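Local coordinates for protein putative phosphinothricin acetyltransferase YwnH (Bacillus subtilis, PDB 1VHS) that probably inactivates phosphinothricin by transferring an acetyl group from acetyl-CoA to it, giving N-acetylphosphinothricin, at residues K81-S86 with R116-F121; G142-I147 with L157-R162. All blocks are in the same frame, centred on the assembly; numbering follows the deposited sequence.

Contact 1: K81-S86 with R116-F121; sequences KTAEVS and RSLMAF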
ATOM      1  N   LYS A  81      12.802   9.269   8.790  1.00 19.31           N
ATOM      2  CA  LYS A  81      13.286   8.695   7.541  1.00 19.71           C
ATOM      3  C   LYS A  81      12.767   7.289   7.292  1.00 17.04           C
ATOM      4  O   LYS A  81      13.229   6.601   6.384  1.00 17.37           O
ATOM      5  CB  LYS A  81      14.814   8.693   7.524  1.00 22.63           C
ATOM      6  CG  LYS A  81      15.416  10.052   7.202  1.00 34.62           C
ATOM      7  CD  LYS A  81      16.926  10.055   7.355  1.00 40.10           C
ATOM      8  CE  LYS A  81      17.316  10.165   8.814  1.00 46.91           C
ATOM      9  NZ  LYS A  81      16.804  11.432   9.413  1.00 49.40           N
ATOM     10  N   THR A  82      11.802   6.872   8.098  1.00 16.46           N
ATOM     11  CA  THR A  82      11.224   5.541   7.966  1.00 16.12           C
ATOM     12  C   THR A  82       9.749   5.672   7.619  1.00 16.50           C
ATOM     13  O   THR A  82       9.000   6.390   8.283  1.00 16.53           O
ATOM     14  CB  THR A  82      11.406   4.737   9.279  1.00 16.78           C
ATOM     15  OG1 THR A  82      12.808   4.568   9.532  1.00 18.01           O
ATOM     16  CG2 THR A  82      10.755   3.370   9.170  1.00 19.85           C
ATOM     17  N   ALA A  83       9.332   4.984   6.566  1.00 13.42           N
ATOM     18  CA  ALA A  83       7.946   5.045   6.140  1.00 14.22           C
ATOM     19  C   ALA A  83       7.403   3.708   5.694  1.00 17.41           C
ATOM     20  O   ALA A  83       8.146   2.762   5.446  1.00 16.58           O
ATOM     21  CB  ALA A  83       7.794   6.065   5.001  1.00 13.78           C
ATOM     22  N   GLU A  84       6.084   3.642   5.589  1.00 16.54           N
ATOM     23  CA  GLU A  84       5.419   2.442   5.137  1.00 16.31           C
ATOM     24  C   GLU A  84       4.887   2.717   3.742  1.00 15.56           C
ATOM     25  O   GLU A  84       4.509   3.846   3.431  1.00 19.14           O
ATOM     26  CB  GLU A  84       4.250   2.101   6.065  1.00 20.16           C
ATOM     27  CG  GLU A  84       4.675   1.695   7.467  0.65 28.11           C
ATOM     28  CD  GLU A  84       3.620   2.000   8.512  0.65 31.42           C
ATOM     29  OE1 GLU A  84       2.427   1.722   8.263  0.65 36.57           O
ATOM     30  OE2 GLU A  84       3.990   2.511   9.591  0.65 34.33           O
ATOM     31  N   VAL A  85       4.900   1.702   2.891  1.00 12.79           N
ATOM     32  CA  VAL A  85       4.341   1.853   1.557  1.00 15.38           C
ATOM     33  C   VAL A  85       3.206   0.842   1.438  1.00 17.36           C
ATOM     34  O   VAL A  85       3.367  -0.332   1.787  1.00 14.60           O
ATOM     35  CB  VAL A  85       5.383   1.613   0.434  1.00 17.58           C
ATOM     36  CG1 VAL A  85       5.962   0.200   0.520  1.00 18.36           C
ATOM     37  CG2 VAL A  85       4.718   1.834  -0.928  1.00 19.53           C
ATOM     38  N   SER A  86       2.047   1.316   0.985  1.00 14.48           N
ATOM     39  CA  SER A  86       0.872   0.472   0.810  1.00 16.96           C
ATOM     40  C   SER A  86       0.417   0.588  -0.642  1.00 18.58           C
ATOM     41  O   SER A  86       0.311   1.688  -1.178  1.00 18.82           O
ATOM     42  CB  SER A  86      -0.254   0.924   1.751  1.00 16.74           C
ATOM     43  OG  SER A  86      -0.659   2.247   1.461  0.33 21.58           O
ATOM     44  N   ARG A 116      14.532   6.666   4.008  1.00 19.32           N
ATOM     45  CA  ARG A 116      15.711   5.804   4.067  1.00 21.42           C
ATOM     46  C   ARG A 116      15.323   4.338   4.243  1.00 19.28           C
ATOM     47  O   ARG A 116      15.927   3.449   3.643  1.00 17.92           O
ATOM     48  CB  ARG A 116      16.626   6.229   5.218  1.00 23.85           C
ATOM     49  CG  ARG A 116      17.797   5.284   5.449  1.00 30.80           C
ATOM     50  CD  ARG A 116      18.836   5.893   6.378  1.00 35.22           C
ATOM     51  NE  ARG A 116      18.272   6.292   7.664  1.00 38.17           N
ATOM     52  CZ  ARG A 116      18.948   6.957   8.596  1.00 42.35           C
ATOM     53  NH1 ARG A 116      18.363   7.285   9.740  1.00 45.26           N
ATOM     54  NH2 ARG A 116      20.212   7.300   8.380  1.00 44.99           N
ATOM     55  N   SER A 117      14.315   4.088   5.070  1.00 15.92           N
ATOM     56  CA  SER A 117      13.845   2.722   5.318  1.00 18.08           C
ATOM     57  C   SER A 117      12.375   2.644   4.952  1.00 15.83           C
ATOM     58  O   SER A 117      11.555   3.400   5.469  1.00 16.54           O
ATOM     59  CB  SER A 117      14.030   2.344   6.797  1.00 16.01           C
ATOM     60  OG  SER A 117      15.392   2.475   7.185  1.00 20.76           O
ATOM     61  N   LEU A 118      12.044   1.727   4.054  1.00 13.22           N
ATOM     62  CA  LEU A 118      10.669   1.570   3.611  1.00 16.52           C
ATOM     63  C   LEU A 118      10.167   0.192   4.024  1.00 14.87           C
ATOM     64  O   LEU A 118      10.825  -0.803   3.777  1.00 14.47           O
ATOM     65  CB  LEU A 118      10.608   1.737   2.089  1.00 16.71           C
ATOM     66  CG  LEU A 118       9.243   1.883   1.424  1.00 20.71           C
ATOM     67  CD1 LEU A 118       8.521   3.091   2.004  1.00 22.82           C
ATOM     68  CD2 LEU A 118       9.427   2.034  -0.090  1.00 21.88           C
HETATM   69  N   MSE A 119       9.007   0.143   4.670  1.00 11.95           N
HETATM   70  CA  MSE A 119       8.429  -1.120   5.113  1.00 11.75           C
HETATM   71  C   MSE A 119       7.063  -1.383   4.480  1.00 16.96           C
HETATM   72  O   MSE A 119       6.334  -0.453   4.131  1.00 16.44           O
HETATM   73  CB  MSE A 119       8.277  -1.127   6.641  1.00 15.85           C
HETATM   74  CG  MSE A 119       9.585  -1.265   7.396  1.00 21.96           C
HETATM   75 SE   MSE A 119       9.294  -1.273   9.324  1.00 39.46          SE
HETATM   76  CE  MSE A 119       9.039   0.571   9.519  1.00 16.79           C
ATOM     77  N   ALA A 120       6.728  -2.663   4.348  1.00 13.09           N
ATOM     78  CA  ALA A 120       5.457  -3.084   3.782  1.00 12.90           C
ATOM     79  C   ALA A 120       4.836  -4.128   4.701  1.00 14.28           C
ATOM     80  O   ALA A 120       5.523  -5.038   5.160  1.00 15.04           O
ATOM     81  CB  ALA A 120       5.670  -3.683   2.383  1.00 13.21           C
ATOM     82  N   PHE A 121       3.543  -3.985   4.973  1.00 13.13           N
ATOM     83  CA  PHE A 121       2.819  -4.916   5.840  1.00 16.28           C
ATOM     84  C   PHE A 121       1.986  -5.823   4.952  1.00 16.77           C
ATOM     85  O   PHE A 121       1.013  -5.385   4.332  1.00 18.55           O
ATOM     86  CB  PHE A 121       1.918  -4.138   6.808  1.00 22.44           C
ATOM     87  CG  PHE A 121       2.677  -3.350   7.841  1.00 28.55           C
ATOM     88  CD1 PHE A 121       3.635  -2.416   7.462  1.00 33.30           C
ATOM     89  CD2 PHE A 121       2.441  -3.551   9.199  1.00 39.18           C
ATOM     90  CE1 PHE A 121       4.350  -1.692   8.416  1.00 35.19           C
ATOM     91  CE2 PHE A 121       3.151  -2.832  10.165  1.00 39.59           C
ATOM     92  CZ  PHE A 121       4.108  -1.900   9.769  1.00 37.99           C
TER
HETATM   93  O   HOH W   1      15.622   4.896   8.370  1.00 30.11           O
HETATM   94  O   HOH W   2       2.146  -1.805   3.882  1.00 21.98           O

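Contact 2: G142-I147 with L157-R162; sequences GLFPGI and LKILGR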
ATOM      1  N   GLY A 142       9.948  -9.101  10.145  1.00 14.93           N
ATOM      2  CA  GLY A 142       9.131  -9.577  11.245  1.00 15.60           C
ATOM      3  C   GLY A 142       7.932 -10.394  10.827  1.00 16.20           C
ATOM      4  O   GLY A 142       7.496 -10.363   9.673  1.00 14.60           O
ATOM      5  N   LEU A 143       7.411 -11.145  11.787  1.00 13.89           N
ATOM      6  CA  LEU A 143       6.232 -11.965  11.586  1.00 14.70           C
ATOM      7  C   LEU A 143       5.473 -11.905  12.901  1.00 14.13           C
ATOM      8  O   LEU A 143       5.980 -12.331  13.944  1.00 14.11           O
ATOM      9  CB  LEU A 143       6.620 -13.411  11.258  1.00 16.11           C
ATOM     10  CG  LEU A 143       5.511 -14.330  10.731  1.00 21.29           C
ATOM     11  CD1 LEU A 143       6.131 -15.617  10.198  1.00 25.97           C
ATOM     12  CD2 LEU A 143       4.505 -14.637  11.827  1.00 23.56           C
ATOM     13  N   PHE A 144       4.277 -11.334  12.854  1.00 15.97           N
ATOM     14  CA  PHE A 144       3.433 -11.217  14.039  1.00 15.60           C
ATOM     15  C   PHE A 144       2.373 -12.295  13.831  1.00 15.85           C
ATOM     16  O   PHE A 144       1.432 -12.122  13.058  1.00 13.84           O
ATOM     17  CB  PHE A 144       2.808  -9.818  14.117  1.00 15.55           C
ATOM     18  CG  PHE A 144       3.823  -8.686  14.125  1.00 14.11           C
ATOM     19  CD1 PHE A 144       5.145  -8.911  14.510  1.00 16.23           C
ATOM     20  CD2 PHE A 144       3.440  -7.395  13.785  1.00 16.68           C
ATOM     21  CE1 PHE A 144       6.068  -7.865  14.556  1.00 16.77           C
ATOM     22  CE2 PHE A 144       4.358  -6.335  13.830  1.00 17.09           C
ATOM     23  CZ  PHE A 144       5.672  -6.575  14.215  1.00 19.72           C
ATOM     24  N   PRO A 145       2.526 -13.434  14.527  1.00 15.51           N
ATOM     25  CA  PRO A 145       1.612 -14.573  14.425  1.00 15.89           C
ATOM     26  C   PRO A 145       0.176 -14.405  14.894  1.00 16.17           C
ATOM     27  O   PRO A 145      -0.084 -13.995  16.023  1.00 18.48           O
ATOM     28  CB  PRO A 145       2.356 -15.674  15.181  1.00 21.99           C
ATOM     29  CG  PRO A 145       3.045 -14.925  16.269  1.00 17.91           C
ATOM     30  CD  PRO A 145       3.549 -13.665  15.567  1.00 17.60           C
ATOM     31  N   GLY A 146      -0.745 -14.728  13.992  1.00 17.63           N
ATOM     32  CA  GLY A 146      -2.172 -14.653  14.272  1.00 16.78           C
ATOM     33  C   GLY A 146      -2.728 -13.404  14.934  1.00 19.42           C
ATOM     34  O   GLY A 146      -3.716 -13.496  15.662  1.00 18.40           O
ATOM     35  N   ILE A 147      -2.137 -12.238  14.683  1.00 18.76           N
ATOM     36  CA  ILE A 147      -2.631 -11.015  15.305  1.00 18.45           C
ATOM     37  C   ILE A 147      -3.837 -10.424  14.578  1.00 20.12           C
ATOM     38  O   ILE A 147      -4.484  -9.499  15.072  1.00 20.00           O
ATOM     39  CB  ILE A 147      -1.529  -9.931  15.408  1.00 18.93           C
ATOM     40  CG1 ILE A 147      -1.102  -9.470  14.012  1.00 15.82           C
ATOM     41  CG2 ILE A 147      -0.345 -10.474  16.194  1.00 17.02           C
ATOM     42  CD1 ILE A 147      -0.305  -8.175  14.033  1.00 11.82           C
ATOM     43  N   LEU A 157       0.829 -11.524  10.159  1.00 14.33           N
ATOM     44  CA  LEU A 157       1.201 -10.310   9.447  1.00 15.69           C
ATOM     45  C   LEU A 157       2.718 -10.310   9.322  1.00 15.02           C
ATOM     46  O   LEU A 157       3.431 -10.394  10.324  1.00 15.63           O
ATOM     47  CB  LEU A 157       0.765  -9.058  10.214  1.00 17.11           C
ATOM     48  CG  LEU A 157       1.107  -7.752   9.482  1.00 15.80           C
ATOM     49  CD1 LEU A 157       0.259  -7.645   8.204  1.00 18.54           C
ATOM     50  CD2 LEU A 157       0.847  -6.561  10.400  1.00 20.47           C
ATOM     51  N   LYS A 158       3.216 -10.258   8.092  1.00 15.03           N
ATOM     52  CA  LYS A 158       4.650 -10.202   7.885  1.00 14.58           C
ATOM     53  C   LYS A 158       5.042  -8.767   7.588  1.00 14.19           C
ATOM     54  O   LYS A 158       4.297  -8.027   6.936  1.00 17.45           O
ATOM     55  CB  LYS A 158       5.082 -11.093   6.715  1.00 17.83           C
ATOM     56  CG  LYS A 158       5.261 -12.548   7.091  1.00 22.77           C
ATOM     57  CD  LYS A 158       5.940 -13.332   5.974  1.00 24.65           C
ATOM     58  CE  LYS A 158       6.240 -14.752   6.429  1.00 27.52           C
ATOM     59  NZ  LYS A 158       7.146 -15.448   5.473  1.00 30.35           N
ATOM     60  N   ILE A 159       6.200  -8.364   8.088  1.00 14.97           N
ATOM     61  CA  ILE A 159       6.696  -7.021   7.836  1.00 13.15           C
ATOM     62  C   ILE A 159       7.952  -7.181   6.994  1.00 14.39           C
ATOM     63  O   ILE A 159       8.890  -7.872   7.398  1.00 13.14           O
ATOM     64  CB  ILE A 159       7.091  -6.279   9.134  1.00 11.41           C
ATOM     65  CG1 ILE A 159       5.910  -6.257  10.107  1.00 16.87           C
ATOM     66  CG2 ILE A 159       7.517  -4.844   8.804  1.00 13.66           C
ATOM     67  CD1 ILE A 159       4.609  -5.849   9.483  0.65 22.61           C
ATOM     68  N   LEU A 160       7.953  -6.572   5.812  1.00 11.60           N
ATOM     69  CA  LEU A 160       9.111  -6.634   4.932  1.00 14.21           C
ATOM     70  C   LEU A 160       9.719  -5.250   4.897  1.00 13.39           C
ATOM     71  O   LEU A 160       9.004  -4.241   4.911  1.00 14.87           O
ATOM     72  CB  LEU A 160       8.699  -7.060   3.520  1.00 13.98           C
ATOM     73  CG  LEU A 160       8.605  -8.564   3.245  1.00 19.72           C
ATOM     74  CD1 LEU A 160       7.678  -9.242   4.225  1.00 19.33           C
ATOM     75  CD2 LEU A 160       8.121  -8.766   1.813  1.00 21.49           C
ATOM     76  N   GLY A 161      11.041  -5.187   4.869  1.00 10.69           N
ATOM     77  CA  GLY A 161      11.665  -3.888   4.847  1.00 11.43           C
ATOM     78  C   GLY A 161      12.834  -3.798   3.902  1.00 14.97           C
ATOM     79  O   GLY A 161      13.414  -4.803   3.504  1.00 12.76           O
ATOM     80  N   ARG A 162      13.166  -2.571   3.533  1.00 14.31           N
ATOM     81  CA  ARG A 162      14.295  -2.337   2.657  1.00 17.22           C
ATOM     82  C   ARG A 162      14.904  -0.989   2.953  1.00 15.67           C
ATOM     83  O   ARG A 162      14.189   0.007   3.070  1.00 17.82           O
ATOM     84  CB  ARG A 162      13.885  -2.369   1.188  1.00 19.19           C
ATOM     85  CG  ARG A 162      15.042  -1.892   0.312  1.00 22.02           C
ATOM     86  CD  ARG A 162      14.782  -2.008  -1.149  1.00 23.75           C
ATOM     87  NE  ARG A 162      15.809  -1.279  -1.889  1.00 22.30           N
ATOM     88  CZ  ARG A 162      15.704  -0.961  -3.171  1.00 21.34           C
ATOM     89  NH1 ARG A 162      16.676  -0.282  -3.771  1.00 19.93           N
ATOM     90  NH2 ARG A 162      14.627  -1.329  -3.849  1.00 17.38           N
TER

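Contact 1: K81-S86 with R116-F121
Thr82, Ala83 and Glu84 pair in parallel with Ser117, Leu118 and Met119. This is the central strand pair of the GNAT fold, the two strands of a beta-alpha-beta unit whose crossover runs through helix 98-109. Three backbone bonds hold the middle: Ala83 N to Ser117 O, Met119 N to Ala83 O and Val85 N to Met119 O.

The tight part lies on the face that carries Ala83 and Leu118. Leu118 has CG anti to its backbone N (chi1 -168°), which brings CD1 to 3.5 Å from Ala83 O. Val85 meets it at about a right angle, with CG1 3.8 Å from Leu118 CG. Ile68 of strand 64-72 also packs on Val85.

On the other face Thr82, Glu84 and Ser117 are partly exposed, while Met119 is buried. The methyl CE of Met119, a selenomethionine, presses on Thr82 CG2 at 3.3 Å. In one of its two conformers Glu84 lays its CG 3.5 Å from CE1 of the Phe121 ring. A water gathers the polar groups here by bonding to Thr82 OG1, Ser117 OG and Arg116 NE.

At the exposed start, Lys81 O accepts from both Arg116 N and Ser117 N. The Lys81 chain, bent at its outer torsions, sets CE off-centre over one face of the Arg116 guanidinium, 3.2 Å above the plane. Its NZ, a like charge, lies 4.4 Å from Arg116 NH1.

At the other end direct backbone bonding stops after Val85 N to Met119 O. This is consistent with the splay of these strands at the acetyl-CoA site of GNAT enzymes, and the predicted acetyl-CoA residues Ile87 to Ile89 follow. A water fills the step: it donates to Val85 O and accepts from Phe121 N, each at 2.8 Å.

Contact 2: G142-I147 with L157-R162
Phe144 and Ile159 touch across the strands through torsions that set each group beside its own backbone N. In Phe144 chi1 of -57° does this for CG, and in the Ile159 conformer described here chi1 of -55° does it for CG1. The ring reaches diagonally across to the partner strand, and its CE2 comes 4.0 Å from Ile159 CG1. Leu157 lies on the same face, with CD2 4.3 Å from Phe144 CD2.

The backbones form an antiparallel beta hairpin, the C-terminal hairpin of the GNAT fold. Gly142 with Ile159 and Phe144 with Leu157 are hydrogen-bonded pairs. Phe144 N to Leu157 O is short and nearly straight, 2.8 Å with 176° at the hydrogen. The return bond runs from Leu157 N to Phe144 O. In the other pair, Ile159 N approaches Gly142 O from above the carbonyl plane. Gly142 N to Ile159 O is longer, at 3.2 Å, but uses a lone pair in the carbonyl plane.

Between them Leu143 and Lys158 make the non-hydrogen-bonded pair on the opposite face. The lysine chain runs extended, and its CE passes 3.9 Å from Leu143 CD1. Its NZ goes on to a salt bridge with Glu140. The Lys158 side chain also lies about 5 Å from that of Lys127, a predicted acetyl-CoA residue.

Beyond Phe144 the chain turns a corner at Gly146. Ile147 then comes back with its CD1 4.1 Å from Leu157 CB. Asp156 accepts from Gly146 N, which ties the corner to the partner strand.

Strand 139-150 is an outermost strand of the sheet. Strand 153-163 lies between it and strand 117-123, where Phe121 touches Leu157 and Ile159. On the Lys158 face, helix 127-135 packs through Leu130 against Lys158 and Leu160, and Phe133 adds to the cover on Leu160.

How the contacts relate
From the N terminus, three strands and two helices carry the chain to strand 82-89, where contact 1 opens. The chain leaves through helix 98-109 and returns on strand 117-123, closing a crossover of 29 residues. Helix 127-135 comes next. Contact 2 then closes a much shorter loop, the hairpin of strands 139-150 and 153-163. The contacts are in series and neither nest nor cross. They join side by side, since strands 117-123 and 153-163 are neighbours in one sheet. Ala120 N and Leu118 N probably bond to Leu160 O and Arg162 O. The two contacts together tie the sheet's centre to its C-terminal edge.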